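Cocosin 1 acidic chain (Cocos nucifera, PDB 5WPW) serves as a seed storage protein of coconut, a hexameric 11S globulin that acts as a nutrient reservoir and is a potential food allergen. Local coordinates at residues Ala37-Ile42 and His308-Cys313; Arg61-Val66 and Phe122-Tyr127. The protein carries 2 engineered substitutions. All blocks are in the same frame, centred on the assembly; numbering follows the deposited sequence.

Contact 1: residues Ala37-Ile42 and His308-Cys313; sequences AGVSTI and HSIMYC
The imidazole of H308, which meets A37 across this contact, is held at ND1 by a hydrogen bond from the backbone N of Q345 and more weakly at NE2 by the backbone O of Q148 in a second subunit. With ND1 used as an acceptor, a neutral ring protonated on NE2 is the likely state. The firm bond at ND1 mainly sets the ring's rotation, the weak one at NE2 probably helps, and A37 rests over one of the ring's faces. The CA of A37 stands 4.0 Å from the ring centroid of H308, 29° off the ring normal, a CH-pi contact. CD2 of H308 also lies 3.5 Å from A37 O.

The arrangement illustrates how a bicupin subunit joins its halves. A37 ends helix 32-37, whose C36 is tied to C3 by a disulfide, and G38 leaves the helix with positive phi (70°) as the chain turns into the 40-46 strand of the N-terminal cupin sheet. H308 leads into strand 309-314 of the C-terminal one. No hydrogen bond crosses between the two segments; beyond the ring, apolar contact takes over.

V39 and I310 meet tip to tip, CG2 of V39 lying 4.0 Å from CG1 of I310, while CG1 of V39 is equally far from CD1 of I310. In I310, CG1 is anti to the carbonyl carbon and chi2 is 96°, well off a staggered value, which places CD1 beside the valine. V39 also touches V139 and I310 touches I342, each on a neighbouring strand of its own sheet. On its other branch, I310 offers CG2 to T41 OG1 at 4.2 Å; this buried hydroxyl has no hydrogen-bonding partner in the model, whereas S40 next to it directs its OG to E29.

Contact 2: residues Arg61-Val66 and Phe122-Tyr127; sequences RLVYIV and FAYWCY
The interior of the N-terminal cupin barrel is where two antiparallel sheets turn side chains toward one another, and R61 and Y124 meet there. R61 begins strand 61-67 of one sheet and Y124 lies on strand 124-127 of the other. Their backbones are far apart, with the CA atoms of V63 and C126 separated by 11.2 Å, a spacing bridged by side chains and water rather than by main-chain bonds.

The arginine spans the gap with a bent chain. Its CG lies between the backbone N and the carbonyl carbon, and a turn at chi3 (86°) swings the guanidinium toward the opposing strand. There NH1 of R61 comes 4.2 Å from CD2 of Y124. The guanidinium and the phenol ring cross obliquely, their planes 55° apart. Y124 has CG anti to its backbone N (chi1 170°), which extends the ring inward until OH lies 4.4 Å from CG2 of V63. V118, on strand 114-118, touches both R61 and Y124.

A water sits in the guanidinium plane at the group's edge, accepting a hydrogen bond from NH2 of R61 at 3.2 Å. It lies 3.1 Å from the carbonyl O of F122, to which it can donate, though other acceptors compete for its protons. F122 itself packs on I305 of a third subunit. Within these two segments no carboxylate faces the buried arginine; its water-mediated link reaches toward the backbone carbonyl of F122, just before strand 124-127. By accepting an N-H of the guanidinium, the water probably helps to solvate its charge, while across the gap Y124 adds only van der Waals contact with R61 and V63.

From the N terminus, the chain first lays down residues 37-42, whose contact with 308-313 closes a long loop. Contact 1 thus has 265 residues between its segments and joins the N-terminal cupin unit to the C-terminal one. Contact 2 is nested inside that loop: 61-66 meets 122-127 after 55 residues, tying the two facing sheets of the N-terminal cupin together. Strands 40-46 and 61-67 belong to the same sheet, each flanking strand 134-140, so both contacts draw on it. Their centres are 16 Å apart, yet they touch directly where Y312 CE2 lies 4.1 Å from V66 CG2.

Contact 1: residues Ala37-Ile42 and His308-Cys313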
loop_
_atom_site.group_PDB
_atom_site.type_symbol
_atom_site.label_atom_id
_atom_site.label_comp_id
_atom_site.label_asym_id
_atom_site.label_seq_id
_atom_site.Cartn_x
_atom_site.Cartn_y
_atom_site.Cartn_z
ATOM N N ALA A 37 21.373 -16.945 -11.344
ATOM C CA ALA A 37 20.894 -15.586 -11.160
ATOM C C ALA A 37 19.502 -15.384 -11.738
ATOM O O ALA A 37 18.824 -14.436 -11.346
ATOM C CB ALA A 37 21.862 -14.588 -11.805
ATOM N N GLY A 38 19.075 -16.238 -12.664
ATOM C CA GLY A 38 17.784 -16.080 -13.319
ATOM C C GLY A 38 17.688 -14.908 -14.273
ATOM O O GLY A 38 16.625 -14.265 -14.359
ATOM N N VAL A 39 18.773 -14.613 -14.997
ATOM C CA VAL A 39 18.830 -13.493 -15.927
ATOM C C VAL A 39 19.389 -13.980 -17.265
ATOM O O VAL A 39 19.973 -15.062 -17.367
ATOM C CB VAL A 39 19.677 -12.314 -15.386
ATOM C CG1 VAL A 39 19.074 -11.744 -14.084
ATOM C CG2 VAL A 39 21.086 -12.757 -15.144
ATOM N N SER A 40 19.141 -13.180 -18.303
ATOM C CA SER A 40 19.834 -13.231 -19.584
ATOM C C SER A 40 20.444 -11.863 -19.854
ATOM O O SER A 40 19.832 -10.834 -19.545
ATOM C CB SER A 40 18.881 -13.596 -20.738
ATOM O OG SER A 40 18.003 -14.643 -20.363
ATOM N N THR A 41 21.639 -11.835 -20.447
ATOM C CA THR A 41 22.351 -10.589 -20.703
ATOM C C THR A 41 22.700 -10.512 -22.184
ATOM O O THR A 41 23.018 -11.530 -22.814
ATOM C CB THR A 41 23.639 -10.467 -19.859
ATOM O OG1 THR A 41 23.311 -10.396 -18.462
ATOM C CG2 THR A 41 24.413 -9.203 -20.219
ATOM N N ILE A 42 22.581 -9.321 -22.749
ATOM C CA ILE A 42 22.989 -9.087 -24.125
ATOM C C ILE A 42 23.723 -7.760 -24.188
ATOM O O ILE A 42 23.446 -6.829 -23.424
ATOM C CB ILE A 42 21.799 -9.110 -25.117
ATOM C CG1 ILE A 42 20.995 -7.819 -25.051
ATOM C CG2 ILE A 42 20.894 -10.304 -24.882
ATOM C CD1 ILE A 42 19.705 -7.876 -25.870
ATOM N N HIS A 308 20.894 -10.986 -6.281
ATOM C CA HIS A 308 22.117 -11.296 -7.006
ATOM C C HIS A 308 22.640 -10.017 -7.645
ATOM O O HIS A 308 21.877 -9.085 -7.924
ATOM C CB HIS A 308 21.902 -12.334 -8.112
ATOM C CG HIS A 308 21.195 -13.584 -7.678
ATOM N ND1 HIS A 308 21.743 -14.487 -6.793
ATOM C CD2 HIS A 308 20.000 -14.101 -8.049
ATOM C CE1 HIS A 308 20.908 -15.494 -6.616
ATOM N NE2 HIS A 308 19.841 -15.282 -7.365
ATOM N N SER A 309 23.948 -9.993 -7.901
ATOM C CA SER A 309 24.608 -8.867 -8.536
ATOM C C SER A 309 25.222 -9.330 -9.854
ATOM O O SER A 309 26.040 -10.262 -9.874
ATOM C CB SER A 309 25.676 -8.279 -7.611
ATOM O OG SER A 309 26.244 -7.101 -8.153
ATOM N N ILE A 310 24.827 -8.681 -10.948
ATOM C CA ILE A 310 25.373 -8.945 -12.276
ATOM C C ILE A 310 26.332 -7.802 -12.578
ATOM O O ILE A 310 25.922 -6.682 -12.888
ATOM C CB ILE A 310 24.278 -9.070 -13.337
ATOM C CG1 ILE A 310 23.350 -10.231 -12.993
ATOM C CG2 ILE A 310 24.894 -9.324 -14.705
ATOM C CD1 ILE A 310 22.110 -9.831 -12.248
ATOM N N MET A 311 27.624 -8.082 -12.476
ATOM C CA MET A 311 28.637 -7.045 -12.552
ATOM C C MET A 311 29.287 -7.074 -13.928
ATOM O O MET A 311 29.729 -8.139 -14.383
ATOM C CB MET A 311 29.690 -7.256 -11.470
ATOM C CG MET A 311 30.680 -6.128 -11.368
ATOM S SD MET A 311 31.866 -6.355 -10.015
ATOM C CE MET A 311 31.057 -7.628 -9.075
ATOM N N TYR A 312 29.380 -5.904 -14.563
ATOM C CA TYR A 312 29.974 -5.746 -15.888
ATOM C C TYR A 312 31.044 -4.670 -15.820
ATOM O O TYR A 312 30.757 -3.542 -15.414
ATOM C CB TYR A 312 28.909 -5.365 -16.923
ATOM C CG TYR A 312 29.457 -5.143 -18.311
ATOM C CD1 TYR A 312 29.796 -6.219 -19.115
ATOM C CD2 TYR A 312 29.642 -3.861 -18.819
ATOM C CE1 TYR A 312 30.296 -6.031 -20.383
ATOM C CE2 TYR A 312 30.151 -3.664 -20.096
ATOM C CZ TYR A 312 30.462 -4.761 -20.870
ATOM O OH TYR A 312 30.972 -4.604 -22.131
ATOM N N CYS A 313 32.268 -4.995 -16.236
ATOM C CA CYS A 313 33.361 -4.023 -16.150
ATOM C C CYS A 313 33.393 -3.156 -17.411
ATOM O O CYS A 313 33.476 -3.673 -18.533
ATOM C CB CYS A 313 34.702 -4.714 -15.926
ATOM S SG CYS A 313 36.096 -3.551 -15.999
#

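Contact 2: residues Arg61-Val66 and Phe122-Tyr127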
loop_
_atom_site.group_PDB
_atom_site.type_symbol
_atom_site.label_atom_id
_atom_site.label_comp_id
_atom_site.label_asym_id
_atom_site.label_seq_id
_atom_site.Cartn_x
_atom_site.Cartn_y
_atom_site.Cartn_z
ATOM N N ARG A 61 13.537 -5.459 -18.181
ATOM C CA ARG A 61 14.982 -5.288 -18.362
ATOM C C ARG A 61 15.460 -3.916 -17.912
ATOM O O ARG A 61 14.689 -2.962 -17.821
ATOM C CB ARG A 61 15.372 -5.519 -19.830
ATOM C CG ARG A 61 15.299 -4.304 -20.676
ATOM C CD ARG A 61 15.442 -4.668 -22.136
ATOM N NE ARG A 61 14.149 -5.020 -22.697
ATOM C CZ ARG A 61 13.919 -5.147 -23.992
ATOM N NH1 ARG A 61 14.907 -4.939 -24.859
ATOM N NH2 ARG A 61 12.707 -5.459 -24.415
ATOM N N LEU A 62 16.767 -3.836 -17.609
ATOM C CA LEU A 62 17.487 -2.587 -17.451
ATOM C C LEU A 62 18.564 -2.562 -18.520
ATOM O O LEU A 62 19.231 -3.581 -18.733
ATOM C CB LEU A 62 18.168 -2.463 -16.081
ATOM C CG LEU A 62 17.274 -2.363 -14.852
ATOM C CD1 LEU A 62 18.132 -1.924 -13.676
ATOM C CD2 LEU A 62 16.139 -1.392 -15.109
ATOM N N VAL A 63 18.660 -1.441 -19.232
ATOM C CA VAL A 63 19.695 -1.199 -20.235
ATOM C C VAL A 63 20.658 -0.163 -19.678
ATOM O O VAL A 63 20.225 0.890 -19.198
ATOM C CB VAL A 63 19.086 -0.712 -21.560
ATOM C CG1 VAL A 63 20.185 -0.575 -22.617
ATOM C CG2 VAL A 63 17.973 -1.654 -22.013
ATOM N N TYR A 64 21.956 -0.444 -19.727
ATOM C CA TYR A 64 22.949 0.565 -19.381
ATOM C C TYR A 64 23.662 1.024 -20.648
ATOM O O TYR A 64 24.212 0.193 -21.374
ATOM C CB TYR A 64 23.984 0.044 -18.376
ATOM C CG TYR A 64 25.024 1.089 -17.996
ATOM C CD1 TYR A 64 24.691 2.189 -17.200
ATOM C CD2 TYR A 64 26.339 0.971 -18.423
ATOM C CE1 TYR A 64 25.647 3.148 -16.854
ATOM C CE2 TYR A 64 27.294 1.918 -18.086
ATOM C CZ TYR A 64 26.941 2.999 -17.309
ATOM O OH TYR A 64 27.895 3.928 -16.981
ATOM N N ILE A 65 23.671 2.336 -20.887
ATOM C CA ILE A 65 24.361 2.928 -22.041
ATOM C C ILE A 65 25.834 3.095 -21.653
ATOM O O ILE A 65 26.197 4.034 -20.944
ATOM C CB ILE A 65 23.739 4.257 -22.471
ATOM C CG1 ILE A 65 22.227 4.135 -22.690
ATOM C CG2 ILE A 65 24.409 4.789 -23.796
ATOM C CD1 ILE A 65 21.878 3.111 -23.650
ATOM N N VAL A 66 26.670 2.149 -22.095
ATOM C CA VAL A 66 28.116 2.225 -21.897
ATOM C C VAL A 66 28.718 3.371 -22.703
ATOM O O VAL A 66 29.659 4.043 -22.257
ATOM C CB VAL A 66 28.759 0.877 -22.279
ATOM C CG1 VAL A 66 30.300 0.953 -22.182
ATOM C CG2 VAL A 66 28.249 -0.258 -21.379
ATOM N N PHE A 122 6.124 -4.278 -23.536
ATOM C CA PHE A 122 6.037 -2.954 -24.148
ATOM C C PHE A 122 6.976 -2.867 -25.351
ATOM O O PHE A 122 8.158 -3.183 -25.233
ATOM C CB PHE A 122 6.430 -1.836 -23.163
ATOM C CG PHE A 122 5.436 -1.597 -22.045
ATOM C CD1 PHE A 122 4.882 -2.645 -21.338
ATOM C CD2 PHE A 122 5.103 -0.299 -21.667
ATOM C CE1 PHE A 122 3.984 -2.412 -20.302
ATOM C CE2 PHE A 122 4.214 -0.060 -20.633
ATOM C CZ PHE A 122 3.644 -1.126 -19.954
ATOM N N ALA A 123 6.465 -2.382 -26.484
ATOM C CA ALA A 123 7.304 -2.173 -27.663
ATOM C C ALA A 123 8.333 -1.064 -27.451
ATOM O O ALA A 123 8.022 0.023 -26.944
ATOM C CB ALA A 123 6.438 -1.849 -28.881
ATOM N N TYR A 124 9.558 -1.332 -27.902
ATOM C CA TYR A 124 10.739 -0.513 -27.649
ATOM C C TYR A 124 11.570 -0.411 -28.926
ATOM O O TYR A 124 11.736 -1.416 -29.625
ATOM C CB TYR A 124 11.566 -1.172 -26.550
ATOM C CG TYR A 124 12.949 -0.631 -26.268
ATOM C CD1 TYR A 124 13.117 0.515 -25.513
ATOM C CD2 TYR A 124 14.088 -1.306 -26.701
ATOM C CE1 TYR A 124 14.373 1.008 -25.220
ATOM C CE2 TYR A 124 15.363 -0.819 -26.407
ATOM C CZ TYR A 124 15.491 0.343 -25.668
ATOM O OH TYR A 124 16.734 0.855 -25.356
ATOM N N TRP A 125 12.113 0.780 -29.212
ATOM C CA TRP A 125 13.052 0.961 -30.321
ATOM C C TRP A 125 14.103 2.003 -29.935
ATOM O O TRP A 125 13.903 2.812 -29.022
ATOM C CB TRP A 125 12.314 1.352 -31.634
ATOM C CG TRP A 125 11.505 2.613 -31.552
ATOM C CD1 TRP A 125 10.158 2.708 -31.292
ATOM C CD2 TRP A 125 11.966 3.951 -31.754
ATOM N NE1 TRP A 125 9.767 4.021 -31.304
ATOM C CE2 TRP A 125 10.858 4.807 -31.574
ATOM C CE3 TRP A 125 13.220 4.514 -32.047
ATOM C CZ2 TRP A 125 10.956 6.190 -31.684
ATOM C CZ3 TRP A 125 13.320 5.897 -32.156
ATOM C CH2 TRP A 125 12.194 6.720 -31.972
ATOM N N CYS A 126 15.215 2.000 -30.673
ATOM C CA CYS A 126 16.432 2.704 -30.268
ATOM C C CYS A 126 17.157 3.188 -31.508
ATOM O O CYS A 126 17.458 2.369 -32.377
ATOM C CB CYS A 126 17.360 1.774 -29.491
ATOM S SG CYS A 126 18.842 2.568 -28.879
ATOM N N TYR A 127 17.460 4.483 -31.575
ATOM C CA TYR A 127 18.134 5.043 -32.753
ATOM C C TYR A 127 19.376 5.828 -32.338
ATOM O O TYR A 127 19.315 6.687 -31.447
ATOM C CB TYR A 127 17.181 5.932 -33.552
ATOM C CG TYR A 127 17.837 6.697 -34.712
ATOM C CD1 TYR A 127 18.228 6.041 -35.878
ATOM C CD2 TYR A 127 18.049 8.075 -34.633
ATOM C CE1 TYR A 127 18.830 6.751 -36.959
ATOM C CE2 TYR A 127 18.656 8.799 -35.699
ATOM C CZ TYR A 127 19.036 8.128 -36.852
ATOM O OH TYR A 127 19.622 8.841 -37.909
HETATM O O HOH W 1 9.547 -5.500 -23.680
#